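Local coordinates for protein Bug27 (Bordetella pertussis, PDB 2QPQ) that probably serves as a periplasmic solute-binding receptor of the Bug family, closing its two lobes round a small ligand like a Venus flytrap for transport, at residues 291-295 with 296-300; 245-248 with 249-253; 168-171 with 172-175; 232-235 with 236-240; 22-25 with 26-30. All blocks are in the same frame, centred on the assembly; numbering follows the deposited sequence.

Interaction 1: 291-295 with 296-300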
# COMPACT_ATOMS: atom_id res chain seq x y z
N ALA A 291 2.93 2.58 16.51
CA ALA A 291 2.96 3.80 17.31
C ALA A 291 1.78 4.75 16.98
O ALA A 291 1.09 5.27 17.88
CB ALA A 291 4.29 4.51 17.11
N LEU A 292 1.56 4.97 15.69
CA LEU A 292 0.45 5.77 15.21
C LEU A 292 -0.90 5.20 15.62
O LEU A 292 -1.74 5.94 16.12
CB LEU A 292 0.51 5.89 13.67
CG LEU A 292 -0.64 6.68 13.01
CD1 LEU A 292 -0.70 8.14 13.52
CD2 LEU A 292 -0.47 6.61 11.49
N THR A 293 -1.14 3.92 15.38
CA THR A 293 -2.45 3.34 15.70
C THR A 293 -2.67 3.19 17.23
O THR A 293 -3.82 3.18 17.70
CB THR A 293 -2.71 2.00 14.96
OG1 THR A 293 -1.71 1.05 15.33
CG2 THR A 293 -2.68 2.20 13.48
N LYS A 294 -1.59 3.10 17.99
CA LYS A 294 -1.67 3.23 19.45
C LYS A 294 -2.12 4.65 19.87
O LYS A 294 -3.06 4.78 20.65
CB LYS A 294 -0.38 2.79 20.14
CG LYS A 294 -0.52 2.34 21.60
CD LYS A 294 0.86 2.01 22.20
CE LYS A 294 1.05 2.55 23.60
NZ LYS A 294 2.28 1.88 24.21
N GLN A 295 -1.50 5.70 19.31
CA GLN A 295 -1.93 7.09 19.56
C GLN A 295 -3.44 7.30 19.35
O GLN A 295 -4.14 7.85 20.22
CB GLN A 295 -1.25 8.08 18.63
CG GLN A 295 0.23 8.29 18.79
CD GLN A 295 0.78 9.28 17.75
OE1 GLN A 295 0.45 10.48 17.79
NE2 GLN A 295 1.59 8.79 16.81
N ILE A 296 -3.93 6.87 18.19
CA ILE A 296 -5.31 7.12 17.80
C ILE A 296 -6.28 6.05 18.34
O ILE A 296 -7.48 6.16 18.17
CB ILE A 296 -5.47 7.25 16.22
CG1 ILE A 296 -5.20 5.92 15.54
CG2 ILE A 296 -4.56 8.35 15.65
CD1 ILE A 296 -5.54 5.91 14.06
N GLY A 297 -5.75 4.99 18.94
CA GLY A 297 -6.58 3.96 19.53
C GLY A 297 -7.34 3.05 18.59
O GLY A 297 -8.46 2.62 18.88
N LEU A 298 -6.73 2.75 17.44
CA LEU A 298 -7.41 1.99 16.39
C LEU A 298 -7.19 0.49 16.55
O LEU A 298 -6.05 0.05 16.59
CB LEU A 298 -6.93 2.44 14.99
CG LEU A 298 -7.45 1.65 13.79
CD1 LEU A 298 -8.94 1.84 13.53
CD2 LEU A 298 -6.66 2.03 12.56
N LYS A 299 -8.29 -0.26 16.63
CA LYS A 299 -8.26 -1.70 16.45
C LYS A 299 -9.32 -2.04 15.41
O LYS A 299 -10.42 -1.48 15.40
CB LYS A 299 -8.54 -2.50 17.74
CG LYS A 299 -7.55 -2.35 18.88
CD LYS A 299 -6.19 -2.99 18.59
CE LYS A 299 -5.27 -2.84 19.79
NZ LYS A 299 -3.84 -2.88 19.37
N VAL A 300 -8.98 -2.95 14.54
CA VAL A 300 -9.88 -3.34 13.46
C VAL A 300 -10.66 -4.60 13.85
O VAL A 300 -11.65 -4.92 13.23
CB VAL A 300 -9.11 -3.44 12.11
CG1 VAL A 300 -9.98 -4.01 11.03
CG2 VAL A 300 -8.65 -2.05 11.69
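Thr293 and Leu298 meet through one methyl each: CG2 of Thr293 lies 4.1 Å from CD2 of Leu298, the two side chains crossing at a slant. CG2 faces the leucine because OG1 takes the place between the backbone N and the carbonyl carbon (chi1 60°), from which the hydroxyl bonds back to Phe289 O a turn earlier in the helix. Beside this pair, CG1 of Ile296 folds back over the last turn and comes 3.5 Å from Leu292 O, while its CG2 stands 4.4 Å from CD1 of Leu292, a loose apolar touch. The turn beneath these groups is a Schellman motif closing helix 275-296. Ile296 N still makes the helical bond to Leu292 O; then Gly297 takes a positive phi of 71°, and Leu298 N reaches back to Thr293 O at 3.0 Å, lying in the plane of that carbonyl. The bond from Gly297 N to Lys294 O is less straight, at 138°, and its donor stands above the carbonyl plane. Thr293 and Leu298 both also rest on Val81 of helix 74-81, and Ile296 touches Val151 of helix 141-153.

Interaction 2: 245-248 with 249-253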
# COMPACT_ATOMS: atom_id res chain seq x y z
N LYS A 245 17.99 -16.09 -4.54
CA LYS A 245 17.58 -16.74 -5.80
C LYS A 245 16.23 -16.22 -6.30
O LYS A 245 16.07 -15.88 -7.49
CB LYS A 245 17.58 -18.26 -5.63
CG LYS A 245 19.01 -18.78 -5.67
CD LYS A 245 19.18 -20.29 -5.45
CE LYS A 245 18.91 -20.72 -3.99
NZ LYS A 245 18.21 -22.03 -3.99
N LEU A 246 15.27 -16.13 -5.39
CA LEU A 246 13.99 -15.51 -5.68
C LEU A 246 14.11 -14.03 -6.05
O LEU A 246 13.55 -13.62 -7.08
CB LEU A 246 13.04 -15.69 -4.50
CG LEU A 246 12.46 -17.11 -4.34
CD1 LEU A 246 11.81 -17.16 -2.98
CD2 LEU A 246 11.43 -17.44 -5.43
N TYR A 247 14.84 -13.26 -5.24
CA TYR A 247 15.15 -11.89 -5.51
C TYR A 247 15.68 -11.72 -6.93
O TYR A 247 15.18 -10.88 -7.65
CB TYR A 247 16.10 -11.22 -4.47
CG TYR A 247 16.45 -9.80 -4.95
CD1 TYR A 247 15.66 -8.70 -4.57
CD2 TYR A 247 17.51 -9.58 -5.83
CE1 TYR A 247 15.93 -7.42 -5.06
CE2 TYR A 247 17.76 -8.32 -6.33
CZ TYR A 247 16.97 -7.26 -5.94
OH TYR A 247 17.22 -6.01 -6.45
N ASP A 248 16.66 -12.54 -7.32
CA ASP A 248 17.36 -12.35 -8.61
C ASP A 248 16.34 -12.51 -9.76
O ASP A 248 16.25 -11.67 -10.67
CB ASP A 248 18.56 -13.35 -8.72
CG ASP A 248 19.76 -12.95 -7.86
OD1 ASP A 248 19.75 -11.82 -7.30
OD2 ASP A 248 20.72 -13.77 -7.73
N GLY A 249 15.51 -13.54 -9.65
CA GLY A 249 14.52 -13.85 -10.66
C GLY A 249 13.47 -12.76 -10.80
O GLY A 249 13.16 -12.32 -11.92
N ILE A 250 12.96 -12.31 -9.66
CA ILE A 250 11.92 -11.28 -9.66
C ILE A 250 12.47 -9.93 -10.11
O ILE A 250 11.80 -9.22 -10.83
CB ILE A 250 11.21 -11.17 -8.28
CG1 ILE A 250 10.52 -12.53 -7.92
CG2 ILE A 250 10.16 -10.10 -8.30
CD1 ILE A 250 10.28 -12.79 -6.46
N ALA A 251 13.70 -9.61 -9.73
CA ALA A 251 14.33 -8.35 -10.12
C ALA A 251 14.51 -8.32 -11.63
O ALA A 251 14.33 -7.27 -12.26
CB ALA A 251 15.66 -8.15 -9.40
N LYS A 252 14.84 -9.47 -12.23
CA LYS A 252 14.92 -9.59 -13.67
C LYS A 252 13.59 -9.29 -14.39
O LYS A 252 13.57 -8.59 -15.39
CB LYS A 252 15.48 -10.97 -14.09
CG LYS A 252 17.02 -10.97 -14.12
CD LYS A 252 17.62 -12.36 -13.98
CE LYS A 252 19.16 -12.31 -13.79
NZ LYS A 252 19.74 -13.61 -13.24
N VAL A 253 12.49 -9.80 -13.84
CA VAL A 253 11.14 -9.42 -14.30
C VAL A 253 10.90 -7.92 -14.19
O VAL A 253 10.43 -7.31 -15.14
CB VAL A 253 10.01 -10.17 -13.54
CG1 VAL A 253 8.64 -9.63 -13.97
CG2 VAL A 253 10.08 -11.65 -13.82
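Tyr247 and Ala251, one helical turn apart, form a CH-pi contact in which the alanine methyl sits over a face of the phenol ring. At the root of the tyrosine, CG is anti to the backbone N (chi1 175°), which carries the ring along the helix toward Ala251. CB and CG only lead outward; the touching begins farther along. CE2 is 3.7 Å from Ala251 CB, and CZ is almost as near to it. Even OH passes that carbon at 4.0 Å. The methyl is 4.1 Å from the ring centroid and 28° off the normal, so it lies toward the hydroxyl end of the face. OD1 of Asp248 lies in plane at the ring edge, and the OH at the tip bonds to Ser272 O, which ties the ring down at its far end. Underneath, Ala251 N donates a hydrogen bond to Tyr247 O at 2.9 Å. On the buried flank Ile250 lays CG1 3.3 Å from Leu246 O and goes on to Ile97 and Leu232. This is the ordinary i to i+4 ladder of an amphipathic alpha-helix, here helix 240-254, packed against the mixed beta-sheet of an alpha/beta fold.

Interaction 3: 168-171 with 172-175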
# COMPACT_ATOMS: atom_id res chain seq x y z
N ALA A 168 -14.60 4.08 -2.88
CA ALA A 168 -14.26 5.42 -2.36
C ALA A 168 -14.28 6.43 -3.49
O ALA A 168 -14.91 7.47 -3.38
CB ALA A 168 -12.89 5.42 -1.68
N LEU A 169 -13.60 6.11 -4.59
CA LEU A 169 -13.60 6.98 -5.74
C LEU A 169 -14.99 7.27 -6.31
O LEU A 169 -15.26 8.42 -6.68
CB LEU A 169 -12.69 6.39 -6.82
CG LEU A 169 -11.18 6.60 -6.59
CD1 LEU A 169 -10.41 5.63 -7.53
CD2 LEU A 169 -10.82 8.04 -6.82
N ASN A 170 -15.87 6.27 -6.40
CA ASN A 170 -17.24 6.52 -6.81
C ASN A 170 -17.94 7.58 -5.99
O ASN A 170 -18.66 8.43 -6.55
CB ASN A 170 -18.07 5.23 -6.81
CG ASN A 170 -17.70 4.33 -7.94
OD1 ASN A 170 -16.99 4.75 -8.87
ND2 ASN A 170 -18.15 3.09 -7.88
N ASP A 171 -17.75 7.55 -4.68
CA ASP A 171 -18.43 8.56 -3.84
C ASP A 171 -17.82 9.97 -3.90
O ASP A 171 -18.53 10.99 -3.74
CB ASP A 171 -18.48 8.13 -2.38
CG ASP A 171 -19.79 7.45 -2.01
OD1 ASP A 171 -20.55 7.01 -2.90
OD2 ASP A 171 -20.03 7.33 -0.81
N VAL A 172 -16.50 10.06 -4.11
CA VAL A 172 -15.91 11.37 -4.32
C VAL A 172 -16.24 11.88 -5.73
O VAL A 172 -16.57 13.04 -5.91
CB VAL A 172 -14.41 11.44 -3.88
CG1 VAL A 172 -13.56 10.54 -4.69
CG2 VAL A 172 -13.87 12.89 -3.95
N LEU A 173 -16.19 10.98 -6.72
CA LEU A 173 -16.63 11.30 -8.07
C LEU A 173 -18.04 11.85 -8.16
O LEU A 173 -18.29 12.74 -8.99
CB LEU A 173 -16.46 10.12 -9.02
CG LEU A 173 -15.04 9.77 -9.47
CD1 LEU A 173 -15.05 8.39 -10.13
CD2 LEU A 173 -14.45 10.85 -10.41
N GLY A 174 -18.95 11.34 -7.32
CA GLY A 174 -20.35 11.79 -7.31
C GLY A 174 -20.63 12.85 -6.25
O GLY A 174 -21.79 13.22 -6.06
N SER A 175 -19.59 13.35 -5.58
CA SER A 175 -19.74 14.29 -4.44
C SER A 175 -20.57 13.81 -3.24
O SER A 175 -21.01 14.62 -2.38
CB SER A 175 -20.30 15.63 -4.95
OG SER A 175 -19.37 16.15 -5.90
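Leu169 and Leu173 are joined first through the backbone: Leu173 N bonds to Leu169 O at 2.7 Å, a short and nearly linear bond. One residue earlier Val172 N makes a longer bond to Ala168 O. Gly174 N, the next donor, still finds Asn170 O at 3.0 Å, but the angle at the hydrogen has dropped to 138°. There the helix 165-173 ends, Gly174 being the first residue to leave helical backbone angles.

A second kind of contact sets side-chain carbons against a carbonyl. CB and CG of Leu173 both lie 3.1 Å from Leu169 O, hugging the oxygen that accepts their own amide. Val172 has CG1 wedged between its backbone N and carbonyl carbon (chi1 63°), which sets that methyl 3.4 Å from the same Leu169 O.

The apolar pair spans three residues: Val172 CG1 is 4.3 Å from Leu169 CD2.

Of the polar side chains, Asp171 sends OD2 to the hydroxyl of Tyr162. That bond gives the carboxylate a partner beyond the turn, while Leu169, Val172 and Leu173, all packed on Leu196 of strand 196-201, hold the last turn to the sheet even where its final backbone bond, at Gly174, is bent.

Interaction 4: 232-235 with 236-240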
# COMPACT_ATOMS: atom_id res chain seq x y z
N LEU A 232 7.27 -9.17 -1.84
CA LEU A 232 7.11 -10.57 -1.59
C LEU A 232 7.93 -10.94 -0.36
O LEU A 232 9.11 -10.50 -0.21
CB LEU A 232 7.59 -11.38 -2.84
CG LEU A 232 6.57 -11.28 -4.01
CD1 LEU A 232 7.17 -11.60 -5.36
CD2 LEU A 232 5.35 -12.19 -3.78
N LEU A 233 7.28 -11.73 0.50
CA LEU A 233 7.92 -12.35 1.68
C LEU A 233 7.88 -13.86 1.54
O LEU A 233 7.10 -14.39 0.73
CB LEU A 233 7.20 -11.95 2.98
CG LEU A 233 6.75 -10.50 3.18
CD1 LEU A 233 6.00 -10.28 4.52
CD2 LEU A 233 7.98 -9.54 3.11
N VAL A 234 8.68 -14.55 2.37
CA VAL A 234 8.70 -16.02 2.42
C VAL A 234 8.67 -16.39 3.90
O VAL A 234 8.76 -15.50 4.76
CB VAL A 234 9.97 -16.62 1.76
CG1 VAL A 234 9.78 -16.64 0.15
CG2 VAL A 234 11.27 -15.87 2.23
N PRO A 235 8.50 -17.67 4.22
CA PRO A 235 8.56 -18.03 5.63
C PRO A 235 9.91 -17.56 6.24
O PRO A 235 10.96 -17.62 5.58
CB PRO A 235 8.43 -19.55 5.61
CG PRO A 235 7.61 -19.84 4.29
CD PRO A 235 8.23 -18.85 3.35
N GLY A 236 9.83 -17.11 7.50
CA GLY A 236 10.94 -16.58 8.27
C GLY A 236 12.24 -17.37 8.25
O GLY A 236 13.30 -16.77 8.24
N ALA A 237 12.17 -18.71 8.19
CA ALA A 237 13.40 -19.54 8.21
C ALA A 237 14.03 -19.76 6.83
O ALA A 237 15.02 -20.48 6.70
CB ALA A 237 13.10 -20.91 8.87
N THR A 238 13.47 -19.16 5.78
CA THR A 238 13.96 -19.42 4.42
C THR A 238 15.39 -18.91 4.33
O THR A 238 15.63 -17.75 4.58
CB THR A 238 13.11 -18.68 3.35
OG1 THR A 238 11.73 -19.03 3.55
CG2 THR A 238 13.54 -19.14 1.97
N PRO A 239 16.34 -19.78 3.97
CA PRO A 239 17.74 -19.32 3.93
C PRO A 239 17.94 -18.13 2.98
O PRO A 239 17.21 -17.96 2.00
CB PRO A 239 18.50 -20.52 3.41
CG PRO A 239 17.62 -21.71 3.83
CD PRO A 239 16.20 -21.21 3.62
N MET A 240 18.92 -17.30 3.29
CA MET A 240 19.23 -16.18 2.45
C MET A 240 19.54 -16.61 1.03
O MET A 240 19.15 -15.91 0.10
CB MET A 240 20.40 -15.37 3.04
CG MET A 240 20.72 -14.05 2.28
SD MET A 240 19.32 -12.91 2.12
CE MET A 240 19.30 -12.14 3.74
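The carbonyl of Pro235 is the flat group here, its pyrrolidine a puckered ring that nonetheless has two faces, and Thr238 meets both groups. OG1 of Thr238 sits over one face of the Pro235 ring, 3.5 Å from CD, with the proline CB a little farther off; the two side chains cross obliquely. At the carbonyl, the oxygen of Pro235 takes two bonds from the same residue. The hydroxyl donates from Thr238 OG1 to Pro235 O at 2.6 Å, only 16° out of the carbonyl plane, while Thr238 N comes in from above that plane at 3.0 Å. Neither approaches along the carbonyl axis, and together they pin Pro235 O from both the main chain and the side chain of Thr238.

The hydroxyl can reach because OG1 lies anti to the carbonyl carbon, beside its own backbone N (chi1 -54°). To one side of the hydroxyl, Val234 CG2 lies 3.5 Å from both Thr238 CB and OG1, and the two side chains cross nearly at a right angle.

The backbone bond closes a type I beta turn running from Pro235 to Thr238. It reverses the chain as strand 227-235 ends, and Pro239 then takes the N-cap position of helix 240-254. Val234 also packs on Leu246 of that helix and on Leu68 of strand 67-72, and pairs by backbone bonds with Ala94 of strand 93-109, so the turn leads directly from the sheet to the helix lying against it.

Interaction 5: 22-25 with 26-30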
# COMPACT_ATOMS: atom_id res chain seq x y z
N THR A 22 -1.75 -4.71 -5.48
CA THR A 22 -1.03 -5.86 -4.93
C THR A 22 -1.26 -7.11 -5.80
O THR A 22 -0.31 -7.81 -6.18
CB THR A 22 -1.43 -6.11 -3.46
OG1 THR A 22 -1.21 -4.91 -2.73
CG2 THR A 22 -0.58 -7.21 -2.85
N ASP A 23 -2.52 -7.36 -6.14
CA ASP A 23 -2.89 -8.51 -6.99
C ASP A 23 -2.30 -8.30 -8.41
O ASP A 23 -1.82 -9.23 -9.05
CB ASP A 23 -4.41 -8.61 -7.07
CG ASP A 23 -4.87 -9.60 -8.11
OD1 ASP A 23 -4.99 -10.81 -7.80
OD2 ASP A 23 -5.13 -9.15 -9.26
N MET A 24 -2.35 -7.07 -8.88
CA MET A 24 -1.88 -6.77 -10.26
C MET A 24 -0.38 -7.11 -10.37
O MET A 24 0.07 -7.77 -11.32
CB MET A 24 -2.11 -5.28 -10.55
CG MET A 24 -1.57 -4.82 -11.92
SD MET A 24 0.17 -4.36 -11.97
CE MET A 24 0.16 -2.73 -11.21
N LEU A 25 0.41 -6.62 -9.41
CA LEU A 25 1.83 -6.89 -9.40
C LEU A 25 2.16 -8.38 -9.21
O LEU A 25 3.05 -8.91 -9.89
CB LEU A 25 2.51 -6.05 -8.33
CG LEU A 25 2.51 -4.54 -8.51
CD1 LEU A 25 2.84 -3.85 -7.16
CD2 LEU A 25 3.51 -4.13 -9.64
N ALA A 26 1.49 -9.04 -8.28
CA ALA A 26 1.68 -10.49 -8.12
C ALA A 26 1.41 -11.24 -9.44
O ALA A 26 2.21 -12.07 -9.86
CB ALA A 26 0.81 -11.06 -6.94
N ARG A 27 0.31 -10.91 -10.12
CA ARG A 27 -0.04 -11.58 -11.38
C ARG A 27 0.93 -11.22 -12.52
O ARG A 27 1.24 -12.09 -13.36
CB ARG A 27 -1.52 -11.29 -11.75
CG ARG A 27 -2.44 -11.94 -10.75
CD ARG A 27 -3.90 -11.75 -11.04
NE ARG A 27 -4.69 -12.43 -9.99
CZ ARG A 27 -4.99 -13.72 -9.98
NH1 ARG A 27 -4.58 -14.51 -10.99
NH2 ARG A 27 -5.71 -14.22 -8.98
N LEU A 28 1.43 -9.97 -12.51
CA LEU A 28 2.43 -9.52 -13.49
C LEU A 28 3.74 -10.32 -13.29
O LEU A 28 4.29 -10.89 -14.25
CB LEU A 28 2.64 -8.00 -13.42
CG LEU A 28 3.60 -7.18 -14.32
CD1 LEU A 28 3.15 -7.23 -15.76
CD2 LEU A 28 3.66 -5.74 -13.88
N ILE A 29 4.22 -10.35 -12.05
CA ILE A 29 5.38 -11.18 -11.68
C ILE A 29 5.18 -12.64 -12.04
O ILE A 29 6.04 -13.25 -12.70
CB ILE A 29 5.76 -11.03 -10.15
CG1 ILE A 29 6.28 -9.63 -9.84
CG2 ILE A 29 6.85 -12.05 -9.71
CD1 ILE A 29 6.15 -9.27 -8.33
N GLY A 30 4.03 -13.20 -11.66
CA GLY A 30 3.75 -14.62 -11.84
C GLY A 30 3.81 -15.07 -13.29
O GLY A 30 4.34 -16.14 -13.59
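Asp23 and Arg27 form a salt bridge across one turn of helix 21-35. Arg27 NE donates to Asp23 OD1 at 2.7 Å with an angle of 160° at the hydrogen, meeting that oxygen on its syn side. The carboxylate stands at the edge of the guanidinium, close to its plane; the two planes are turned 46° apart, and the one bond runs through NE. Asp23 can meet it because its CG is anti to the backbone N (chi1 170°), and Arg27 runs extended from CG to NE. The aliphatic part joins in, with Arg27 CD 3.4 Å from Asp23 OD2. OD1 also receives a weak bond from Asn45 ND2.

The main chain keeps an unbroken helical ladder. The same two residues are also joined by Arg27 N to Asp23 O, and Ile29 N bonds to Leu25 O at 2.8 Å in an almost straight line. Ile29 runs CG1 to within 3.3 Å of that Leu25 O.

Apolar contacts lie on other flanks. Met24 SD touches Leu28 CD2 at 4.2 Å, and Leu28 and Leu25 both pack on Leu263 of helix 257-266. Ala26 lies on Ile12 and Val14 of strand 10-14. The helix is the crossover of a beta-alpha-beta unit between strands 10-14 and 41-45.

Near its beginning, Thr22 OG1 bonds to Asn72 and to a citrate molecule, probably from the crystallisation liquor, which may mark a polar ligand pocket at this end of the helix. Farther along, the salt bridge and the Asn45 bond would partly balance the charge of the buried Asp23.

Interactions 5, 3, 4, 2 and 1 follow in that order along the chain, in one alpha/beta fold. Three of them gather: interaction 4 lies on strand 227-235 and the turn after it, which leads into helix 240-254 of interaction 2, and helix 21-35 of interaction 5 packs against both. Their meeting point is hydrophobic, with Ile250 CD1 3.5 Å from Leu232 CD1, and Leu232 CD1 3.9 Å from Ile29 CD1. Interactions 1 and 3 are remote, their centres 36 and 38 Å from interaction 2. Strand 93-109 runs from the cluster of interactions 2 and 4 to interaction 3, consistent with the Venus flytrap architecture; interaction 1 ends helix 275-296 against helices 74-81 and 141-153.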